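Local coordinates for protein serine acetyltransferase (Bacteroides vulgatus ATCC 8482, PDB 3F1X) that probably transfers an acetyl group from acetyl-CoA to serine, a step toward cysteine, at residues D133-Y138 with G200-I205; I205-G210 with K224-V229; V229-K234 with A264-R269; I272-T277 with V288-R293. All coordinates share one frame; numbering follows the deposited sequence.

Contact 1: residues D133-Y138 with G200-I205; sequences DVEAAY and GHHFTI
D133 carries the polar side of this contact, its OD1 accepting the backbone N-H of F203 at 3.0 Å (D133 OD1 to F203 N). The bond is fairly straight, 158° at the hydrogen, and arrives on the anti side of the carboxylate, 19° out of its plane. CG stands beside the backbone N of D133 (chi1 -59°), and from there the carboxylate reaches over to the loop. OD2 is engaged elsewhere, in a salt bridge to R164 of helix 155-171, whose guanidinium also bonds to G200 O. Replacing D133 by alanine is likely to leave F203 N without this acceptor and R164 without its carboxylate partner. A water ties the two main chains, donating to D133 O at 2.8 Å and to F203 O at 3.0 Å. In fold terms, helix 123-139 of the helical domain sits here against the first coils of the left-handed parallel β-helix, where the loop ahead of strand 204-206 turns past it. Apolar and mixed contacts lie further along the helix: A136 CB rests 3.6 Å from H202 O and 4.0 Å from H202 CB. Next to it, T204 OG1, anti to its own backbone N, approaches A137 CA at 3.5 Å.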
# COMPACT_ATOMS: atom_id res chain seq x y z
N ASP A 133 4.84 23.94 -26.08
CA ASP A 133 4.40 24.57 -24.83
C ASP A 133 5.58 24.63 -23.85
O ASP A 133 5.76 25.63 -23.16
CB ASP A 133 3.26 23.79 -24.18
CG ASP A 133 2.04 23.67 -25.07
OD1 ASP A 133 1.73 24.64 -25.80
OD2 ASP A 133 1.39 22.61 -25.04
N VAL A 134 6.37 23.56 -23.80
CA VAL A 134 7.53 23.54 -22.91
C VAL A 134 8.54 24.59 -23.36
O VAL A 134 9.16 25.26 -22.53
CB VAL A 134 8.22 22.16 -22.91
CG1 VAL A 134 9.52 22.24 -22.14
CG2 VAL A 134 7.30 21.12 -22.28
N GLU A 135 8.73 24.71 -24.68
CA GLU A 135 9.67 25.69 -25.22
C GLU A 135 9.23 27.11 -24.86
O GLU A 135 10.06 27.94 -24.49
CB GLU A 135 9.76 25.56 -26.74
CG GLU A 135 10.50 24.33 -27.21
CD GLU A 135 10.27 24.06 -28.68
OE1 GLU A 135 10.45 24.99 -29.50
OE2 GLU A 135 9.91 22.91 -29.02
N ALA A 136 7.94 27.38 -24.98
CA ALA A 136 7.41 28.69 -24.67
C ALA A 136 7.58 28.99 -23.18
O ALA A 136 7.84 30.13 -22.79
CB ALA A 136 5.93 28.77 -25.06
N ALA A 137 7.43 27.96 -22.35
CA ALA A 137 7.57 28.12 -20.91
C ALA A 137 9.02 28.44 -20.54
O ALA A 137 9.28 29.21 -19.61
CB ALA A 137 7.11 26.86 -20.18
N TYR A 138 9.96 27.85 -21.27
CA TYR A 138 11.38 28.07 -21.03
C TYR A 138 11.84 29.44 -21.53
O TYR A 138 12.35 30.25 -20.76
CB TYR A 138 12.20 26.97 -21.72
CG TYR A 138 13.68 27.18 -21.60
CD1 TYR A 138 14.33 27.02 -20.39
CD2 TYR A 138 14.44 27.58 -22.70
CE1 TYR A 138 15.71 27.25 -20.26
CE2 TYR A 138 15.82 27.82 -22.59
CZ TYR A 138 16.45 27.66 -21.37
OH TYR A 138 17.80 27.90 -21.24
N GLY A 200 -4.04 27.23 -29.02
CA GLY A 200 -2.95 27.11 -29.96
C GLY A 200 -1.61 26.64 -29.42
O GLY A 200 -1.46 26.35 -28.23
N HIS A 201 -0.63 26.58 -30.31
CA HIS A 201 0.71 26.13 -29.95
C HIS A 201 1.45 27.15 -29.10
O HIS A 201 0.99 28.28 -28.92
CB HIS A 201 1.52 25.82 -31.22
CG HIS A 201 1.06 24.60 -31.95
ND1 HIS A 201 -0.26 24.21 -31.99
CD2 HIS A 201 1.74 23.70 -32.69
CE1 HIS A 201 -0.38 23.12 -32.72
NE2 HIS A 201 0.83 22.79 -33.16
N HIS A 202 2.59 26.73 -28.56
CA HIS A 202 3.42 27.60 -27.73
C HIS A 202 2.58 28.34 -26.70
O HIS A 202 2.69 29.55 -26.54
CB HIS A 202 4.17 28.60 -28.61
CG HIS A 202 5.09 27.95 -29.60
ND1 HIS A 202 4.65 27.40 -30.78
CD2 HIS A 202 6.42 27.73 -29.55
CE1 HIS A 202 5.67 26.86 -31.42
NE2 HIS A 202 6.76 27.04 -30.70
N PHE A 203 1.73 27.61 -26.00
CA PHE A 203 0.89 28.21 -24.98
C PHE A 203 1.61 28.10 -23.64
O PHE A 203 2.24 27.09 -23.36
CB PHE A 203 -0.45 27.47 -24.90
CG PHE A 203 -1.38 27.99 -23.84
CD1 PHE A 203 -1.84 29.31 -23.89
CD2 PHE A 203 -1.79 27.17 -22.79
CE1 PHE A 203 -2.71 29.81 -22.91
CE2 PHE A 203 -2.67 27.66 -21.81
CZ PHE A 203 -3.13 28.98 -21.87
N THR A 204 1.53 29.13 -22.82
CA THR A 204 2.19 29.07 -21.53
C THR A 204 1.36 29.77 -20.46
O THR A 204 0.66 30.74 -20.72
CB THR A 204 3.60 29.69 -21.60
OG1 THR A 204 4.32 29.38 -20.39
CG2 THR A 204 3.52 31.18 -21.76
N ILE A 205 1.43 29.23 -19.25
CA ILE A 205 0.73 29.79 -18.10
C ILE A 205 1.79 29.96 -17.03
O ILE A 205 2.42 28.99 -16.62
CB ILE A 205 -0.37 28.84 -17.59
CG1 ILE A 205 -1.49 28.73 -18.64
CG2 ILE A 205 -0.91 29.34 -16.26
CD1 ILE A 205 -2.56 27.70 -18.32
O HOH W 1 3.76 25.71 -21.15

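Contact 2: residues I205-G210 with K224-V229; sequences IDHGTG and KLYQGV
D206 and Y226 run side by side, D206 CB over one face of the phenol ring in a CH-pi contact, 4.0 Å from the Y226 ring centroid. Y226 CG, beside the backbone N and anti to the carbonyl carbon (chi1 -81°), brings the ring alongside D206. The carboxylate follows the ring, their planes 23° apart, with D206 OD2 3.7 Å from Y226 CE1. D206 OD1 sits over one face of the H207 imidazole, 3.0 Å above its plane, and Y226 CD1 stands at its edge, 4.3 Å from H207 CD2. H207 ND1 bonds to D192 of a neighbouring subunit, while Y226 also stacks on Y261 of its own chain. With a leucine in place of Y226, the D206 methylene would probably lose the ring face it lies on, and Y261 its stacking partner. The main chains bond directly: D206 N to L225 O at 2.9 Å, and after the bend G228 N to T209 O, also 2.9 Å, the donor tilted 35° from the carbonyl plane. A CB on G210 would press on G228 CA, and the positive phi also disfavours any side chain. Strands 204-206 and 224-226 are parallel neighbours on one flat face of the left-handed β-helix, with strand 259-260 bonded to the far side of 224-226.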
# COMPACT_ATOMS: atom_id res chain seq x y z
N ILE A 205 1.43 29.23 -19.25
CA ILE A 205 0.73 29.79 -18.10
C ILE A 205 1.79 29.96 -17.03
O ILE A 205 2.42 28.99 -16.62
CB ILE A 205 -0.37 28.84 -17.59
CG1 ILE A 205 -1.49 28.73 -18.64
CG2 ILE A 205 -0.91 29.34 -16.26
CD1 ILE A 205 -2.56 27.70 -18.32
N ASP A 206 2.01 31.20 -16.60
CA ASP A 206 3.02 31.48 -15.59
C ASP A 206 2.41 31.39 -14.19
O ASP A 206 1.49 32.14 -13.87
CB ASP A 206 3.58 32.89 -15.80
CG ASP A 206 5.05 32.99 -15.44
OD1 ASP A 206 5.47 32.34 -14.46
OD2 ASP A 206 5.77 33.73 -16.14
N HIS A 207 2.93 30.49 -13.36
CA HIS A 207 2.43 30.31 -12.00
C HIS A 207 1.05 29.65 -12.10
O HIS A 207 0.88 28.50 -11.71
CB HIS A 207 2.40 31.67 -11.29
CG HIS A 207 3.68 32.44 -11.43
ND1 HIS A 207 4.89 31.98 -10.95
CD2 HIS A 207 3.94 33.64 -12.01
CE1 HIS A 207 5.83 32.87 -11.21
NE2 HIS A 207 5.29 33.88 -11.86
N GLY A 208 0.07 30.40 -12.62
CA GLY A 208 -1.24 29.83 -12.88
C GLY A 208 -2.37 29.57 -11.90
O GLY A 208 -3.49 29.35 -12.36
N THR A 209 -2.12 29.57 -10.60
CA THR A 209 -3.21 29.31 -9.65
C THR A 209 -4.35 30.31 -9.86
O THR A 209 -4.14 31.52 -9.90
CB THR A 209 -2.71 29.39 -8.20
OG1 THR A 209 -1.73 28.37 -8.00
CG2 THR A 209 -3.84 29.18 -7.21
N GLY A 210 -5.57 29.80 -10.02
CA GLY A 210 -6.71 30.67 -10.22
C GLY A 210 -7.08 30.92 -11.67
O GLY A 210 -8.07 31.60 -11.97
N LYS A 224 0.33 33.90 -23.51
CA LYS A 224 0.77 33.69 -22.14
C LYS A 224 -0.24 34.28 -21.16
O LYS A 224 -0.66 35.42 -21.31
CB LYS A 224 2.14 34.35 -21.90
CG LYS A 224 2.61 34.27 -20.45
CD LYS A 224 3.92 35.00 -20.19
CE LYS A 224 5.10 34.30 -20.84
NZ LYS A 224 6.40 34.87 -20.36
N LEU A 225 -0.61 33.49 -20.16
CA LEU A 225 -1.56 33.90 -19.14
C LEU A 225 -0.88 33.78 -17.78
O LEU A 225 -0.07 32.89 -17.57
CB LEU A 225 -2.79 32.99 -19.16
CG LEU A 225 -4.06 33.37 -19.92
CD1 LEU A 225 -3.76 34.02 -21.27
CD2 LEU A 225 -4.90 32.11 -20.09
N TYR A 226 -1.21 34.69 -16.87
CA TYR A 226 -0.65 34.67 -15.53
C TYR A 226 -1.70 34.16 -14.54
O TYR A 226 -2.85 33.93 -14.90
CB TYR A 226 -0.19 36.08 -15.13
CG TYR A 226 1.17 36.43 -15.69
CD1 TYR A 226 2.30 36.37 -14.88
CD2 TYR A 226 1.33 36.81 -17.02
CE1 TYR A 226 3.57 36.67 -15.39
CE2 TYR A 226 2.60 37.12 -17.54
CZ TYR A 226 3.71 37.04 -16.72
OH TYR A 226 4.96 37.33 -17.21
N GLN A 227 -1.27 33.98 -13.29
CA GLN A 227 -2.15 33.50 -12.22
C GLN A 227 -3.42 34.35 -12.11
O GLN A 227 -3.39 35.56 -12.36
CB GLN A 227 -1.41 33.54 -10.88
CG GLN A 227 -0.88 34.94 -10.49
CD GLN A 227 0.51 35.23 -11.04
OE1 GLN A 227 0.97 34.58 -11.98
NE2 GLN A 227 1.19 36.22 -10.46
N GLY A 228 -4.52 33.70 -11.74
CA GLY A 228 -5.79 34.38 -11.55
C GLY A 228 -6.52 34.91 -12.78
O GLY A 228 -7.58 35.53 -12.65
N VAL A 229 -5.99 34.67 -13.97
CA VAL A 229 -6.64 35.16 -15.17
C VAL A 229 -7.87 34.34 -15.52
O VAL A 229 -7.82 33.10 -15.55
CB VAL A 229 -5.67 35.15 -16.36
CG1 VAL A 229 -6.43 35.40 -17.66
CG2 VAL A 229 -4.61 36.22 -16.15
O HOH W 2 -9.19 33.70 -10.75

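Contact 3: residues V229-K234 with A264-R269; sequences VTLGAK and ATILGR
L231 and I266 lie side by side and point the same way, closing at 3.7 Å between L231 CD2 and I266 CD1 in the packed interior of the left-handed parallel β-helix. Strands 230-232 and 265-267 are its successive rungs on one flat face, their short axes 4.8 Å apart at closest approach and 13° from parallel. On the other face T230 and T265 repeat the arrangement. Each threonine turns CG2 anti to its backbone N, and the pair meets through methyls, 4.1 Å from T230 CG2 to T265 CG2. Their hydroxyls are bridged by one water, 2.9 Å from T230 OG1 and 2.8 Å from T265 OG1. T230 OG1 also bonds to Q227 and S262 of a neighbouring subunit and T265 OG1 to N281 of the same one, so this face lines a subunit interface. The register is fixed by regular parallel bonding, T230 N to A264 O and I266 N to T230 O at 2.8 Å; G232 N to I266 O and G268 N to G232 O continue it. L267 CG stands between backbone N and carbonyl carbon (chi1 69°); L267 CB lies 3.8 Å from A233 CA, and L267 CD1 ends 4.0 Å from K234 O.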
# COMPACT_ATOMS: atom_id res chain seq x y z
N VAL A 229 -5.99 34.67 -13.97
CA VAL A 229 -6.64 35.16 -15.17
C VAL A 229 -7.87 34.34 -15.52
O VAL A 229 -7.82 33.10 -15.55
CB VAL A 229 -5.67 35.15 -16.36
CG1 VAL A 229 -6.43 35.40 -17.66
CG2 VAL A 229 -4.61 36.22 -16.15
N THR A 230 -8.98 35.03 -15.78
CA THR A 230 -10.23 34.38 -16.15
C THR A 230 -10.66 34.74 -17.57
O THR A 230 -10.67 35.90 -17.95
CB THR A 230 -11.41 34.80 -15.21
OG1 THR A 230 -11.24 34.20 -13.93
CG2 THR A 230 -12.75 34.35 -15.80
N LEU A 231 -11.01 33.72 -18.35
CA LEU A 231 -11.53 33.91 -19.70
C LEU A 231 -12.91 33.27 -19.58
O LEU A 231 -13.07 32.07 -19.82
CB LEU A 231 -10.68 33.16 -20.74
CG LEU A 231 -9.17 33.45 -20.75
CD1 LEU A 231 -8.53 32.77 -21.95
CD2 LEU A 231 -8.93 34.94 -20.82
N GLY A 232 -13.90 34.06 -19.18
CA GLY A 232 -15.23 33.50 -18.99
C GLY A 232 -16.36 34.28 -19.59
O GLY A 232 -16.23 34.86 -20.67
N ALA A 233 -17.49 34.30 -18.89
CA ALA A 233 -18.67 35.01 -19.37
C ALA A 233 -19.71 35.22 -18.28
O ALA A 233 -19.51 34.84 -17.13
CB ALA A 233 -19.28 34.24 -20.52
N LYS A 234 -20.83 35.82 -18.67
CA LYS A 234 -21.92 36.10 -17.75
C LYS A 234 -21.50 37.13 -16.71
O LYS A 234 -21.93 38.28 -16.75
CB LYS A 234 -22.39 34.82 -17.05
CG LYS A 234 -23.47 35.08 -16.02
CD LYS A 234 -23.80 33.85 -15.20
CE LYS A 234 -24.84 34.16 -14.13
NZ LYS A 234 -25.15 32.96 -13.29
N ALA A 264 -6.53 39.37 -14.14
CA ALA A 264 -7.42 40.06 -15.06
C ALA A 264 -8.59 39.17 -15.47
O ALA A 264 -8.43 37.97 -15.65
CB ALA A 264 -6.66 40.53 -16.30
N THR A 265 -9.76 39.78 -15.63
CA THR A 265 -10.95 39.04 -16.02
C THR A 265 -11.41 39.49 -17.41
O THR A 265 -11.66 40.67 -17.64
CB THR A 265 -12.13 39.28 -15.04
OG1 THR A 265 -11.71 39.01 -13.70
CG2 THR A 265 -13.31 38.38 -15.39
N ILE A 266 -11.51 38.55 -18.35
CA ILE A 266 -11.96 38.87 -19.70
C ILE A 266 -13.25 38.09 -19.92
O ILE A 266 -13.25 36.86 -19.85
CB ILE A 266 -10.93 38.43 -20.76
CG1 ILE A 266 -9.58 39.08 -20.47
CG2 ILE A 266 -11.40 38.84 -22.14
CD1 ILE A 266 -8.43 38.55 -21.31
N LEU A 267 -14.36 38.77 -20.19
CA LEU A 267 -15.60 38.03 -20.38
C LEU A 267 -16.49 38.45 -21.53
O LEU A 267 -16.53 39.62 -21.93
CB LEU A 267 -16.43 38.05 -19.09
CG LEU A 267 -17.05 39.37 -18.67
CD1 LEU A 267 -18.17 39.10 -17.68
CD2 LEU A 267 -15.99 40.28 -18.06
N GLY A 268 -17.23 37.47 -22.05
CA GLY A 268 -18.16 37.71 -23.13
C GLY A 268 -17.58 37.59 -24.53
O GLY A 268 -16.57 36.92 -24.75
N ARG A 269 -18.25 38.25 -25.47
CA ARG A 269 -17.83 38.26 -26.87
C ARG A 269 -16.73 39.30 -26.99
O ARG A 269 -16.92 40.37 -27.56
CB ARG A 269 -19.00 38.66 -27.77
CG ARG A 269 -18.67 38.66 -29.25
CD ARG A 269 -19.66 39.50 -30.04
NE ARG A 269 -19.62 40.90 -29.64
CZ ARG A 269 -18.57 41.70 -29.82
NH1 ARG A 269 -17.47 41.24 -30.41
NH2 ARG A 269 -18.62 42.96 -29.41
O HOH W 3 -10.23 36.74 -12.97

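Contact 4: residues I272-T277 with V288-R293; sequences IGKGAT and VPAGSR
With CG1 anti to its backbone N (chi1 179°), V288 sets that methyl 4.0 Å from A276 CB (V288 CG1 to A276 CB), while its CB lies near I272 CG2. R293 likewise sends CG anti to its backbone N, then bends at chi3 (-90°), which turns a face of the guanidinium to T277. There T277 CB sits 4.3 Å above the guanidinium plane of R293, over its centre, the two side chains pointing the same way. Between these side-chain contacts the main chains are clipped together three times. G273 N meets V288 O at 2.8 Å and T277 N meets S292 O at 2.9 Å, one bond at each end. At the middle G291 N bonds to K274 O at 2.8 Å, less squarely, with the donor tilted 25° from the carbonyl plane. A290 CB closes on the same carbonyl, 3.3 Å from K274 O. A CB on G273 would clash with A290 N, which accounts for a glycine here. Within the second turn S292 OG donates to P289 O. Both segments form type II β turns, G273-A276 and P289-S292, with glycines G275 and G291 at the positive-phi position, one turn lying over the next. Such stacked turns at the corners of successive coils belong to the left-handed parallel β-helix of serine acetyltransferases.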
# COMPACT_ATOMS: atom_id res chain seq x y z
N ILE A 272 -9.21 39.85 -27.98
CA ILE A 272 -7.98 40.54 -27.62
C ILE A 272 -7.10 40.40 -28.85
O ILE A 272 -6.65 39.30 -29.19
CB ILE A 272 -7.27 39.88 -26.40
CG1 ILE A 272 -8.15 39.99 -25.16
CG2 ILE A 272 -5.95 40.56 -26.15
CD1 ILE A 272 -9.29 39.02 -25.15
N GLY A 273 -6.88 41.52 -29.54
CA GLY A 273 -6.08 41.54 -30.76
C GLY A 273 -4.66 41.03 -30.60
O GLY A 273 -4.08 41.12 -29.52
N LYS A 274 -4.09 40.49 -31.68
CA LYS A 274 -2.74 39.95 -31.59
C LYS A 274 -1.71 40.97 -31.09
O LYS A 274 -1.77 42.16 -31.40
CB LYS A 274 -2.29 39.36 -32.93
CG LYS A 274 -2.33 40.28 -34.12
CD LYS A 274 -1.78 39.57 -35.36
CE LYS A 274 -1.83 40.46 -36.60
NZ LYS A 274 -1.25 39.80 -37.80
N GLY A 275 -0.78 40.47 -30.29
CA GLY A 275 0.27 41.31 -29.75
C GLY A 275 -0.19 42.27 -28.67
O GLY A 275 0.60 43.05 -28.16
N ALA A 276 -1.47 42.22 -28.30
CA ALA A 276 -1.96 43.11 -27.26
C ALA A 276 -1.57 42.62 -25.87
O ALA A 276 -1.30 41.43 -25.66
CB ALA A 276 -3.46 43.28 -27.35
N THR A 277 -1.56 43.55 -24.93
CA THR A 277 -1.22 43.25 -23.54
C THR A 277 -2.35 43.74 -22.63
O THR A 277 -2.79 44.89 -22.73
CB THR A 277 0.09 43.95 -23.13
OG1 THR A 277 1.17 43.42 -23.92
CG2 THR A 277 0.38 43.72 -21.65
N VAL A 288 -10.14 44.51 -27.42
CA VAL A 288 -8.87 45.18 -27.19
C VAL A 288 -8.11 45.15 -28.51
O VAL A 288 -7.72 44.09 -28.99
CB VAL A 288 -8.04 44.44 -26.11
CG1 VAL A 288 -6.70 45.14 -25.90
CG2 VAL A 288 -8.82 44.41 -24.80
N PRO A 289 -7.91 46.33 -29.14
CA PRO A 289 -7.19 46.37 -30.42
C PRO A 289 -5.82 45.71 -30.38
O PRO A 289 -5.17 45.66 -29.33
CB PRO A 289 -7.13 47.86 -30.75
CG PRO A 289 -7.28 48.54 -29.42
CD PRO A 289 -8.31 47.69 -28.72
N ALA A 290 -5.40 45.19 -31.52
CA ALA A 290 -4.12 44.51 -31.63
C ALA A 290 -2.96 45.43 -31.28
O ALA A 290 -2.99 46.62 -31.60
CB ALA A 290 -3.94 43.95 -33.04
N GLY A 291 -1.95 44.87 -30.63
CA GLY A 291 -0.77 45.64 -30.27
C GLY A 291 -0.94 46.73 -29.22
O GLY A 291 0.02 47.44 -28.91
N SER A 292 -2.14 46.87 -28.67
CA SER A 292 -2.36 47.91 -27.67
C SER A 292 -2.16 47.39 -26.25
O SER A 292 -1.98 46.18 -26.04
CB SER A 292 -3.78 48.46 -27.79
OG SER A 292 -4.74 47.51 -27.34
N ARG A 293 -2.18 48.30 -25.29
CA ARG A 293 -2.01 47.94 -23.89
C ARG A 293 -3.12 48.60 -23.08
O ARG A 293 -3.42 49.78 -23.26
CB ARG A 293 -0.65 48.40 -23.38
CG ARG A 293 -0.42 48.10 -21.90
CD ARG A 293 0.91 48.66 -21.38
NE ARG A 293 2.02 47.72 -21.51
CZ ARG A 293 2.62 47.40 -22.66
NH1 ARG A 293 2.22 47.95 -23.80
NH2 ARG A 293 3.63 46.55 -22.65

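The four contacts follow one another along the chain, and all but the first lie wholly within the left-handed β-helix. Contact 1 joins helix 123-139 to the start of strand 204-206; contact 2 shares I205 with it and carries that strand onto its neighbour 224-226, their centres about 13 Å apart. V229 then links contacts 2 and 3 at the corner leading into strand 230-232, on another flat face, where L225 packs on L231. Contact 4, centred about 16 Å from contact 3, belongs to later coils and touches it through I266 and I272. The helical domain is thus coupled to the coil stack, and contacts 2 and 3 both touch neighbouring subunits while contact 4 does not.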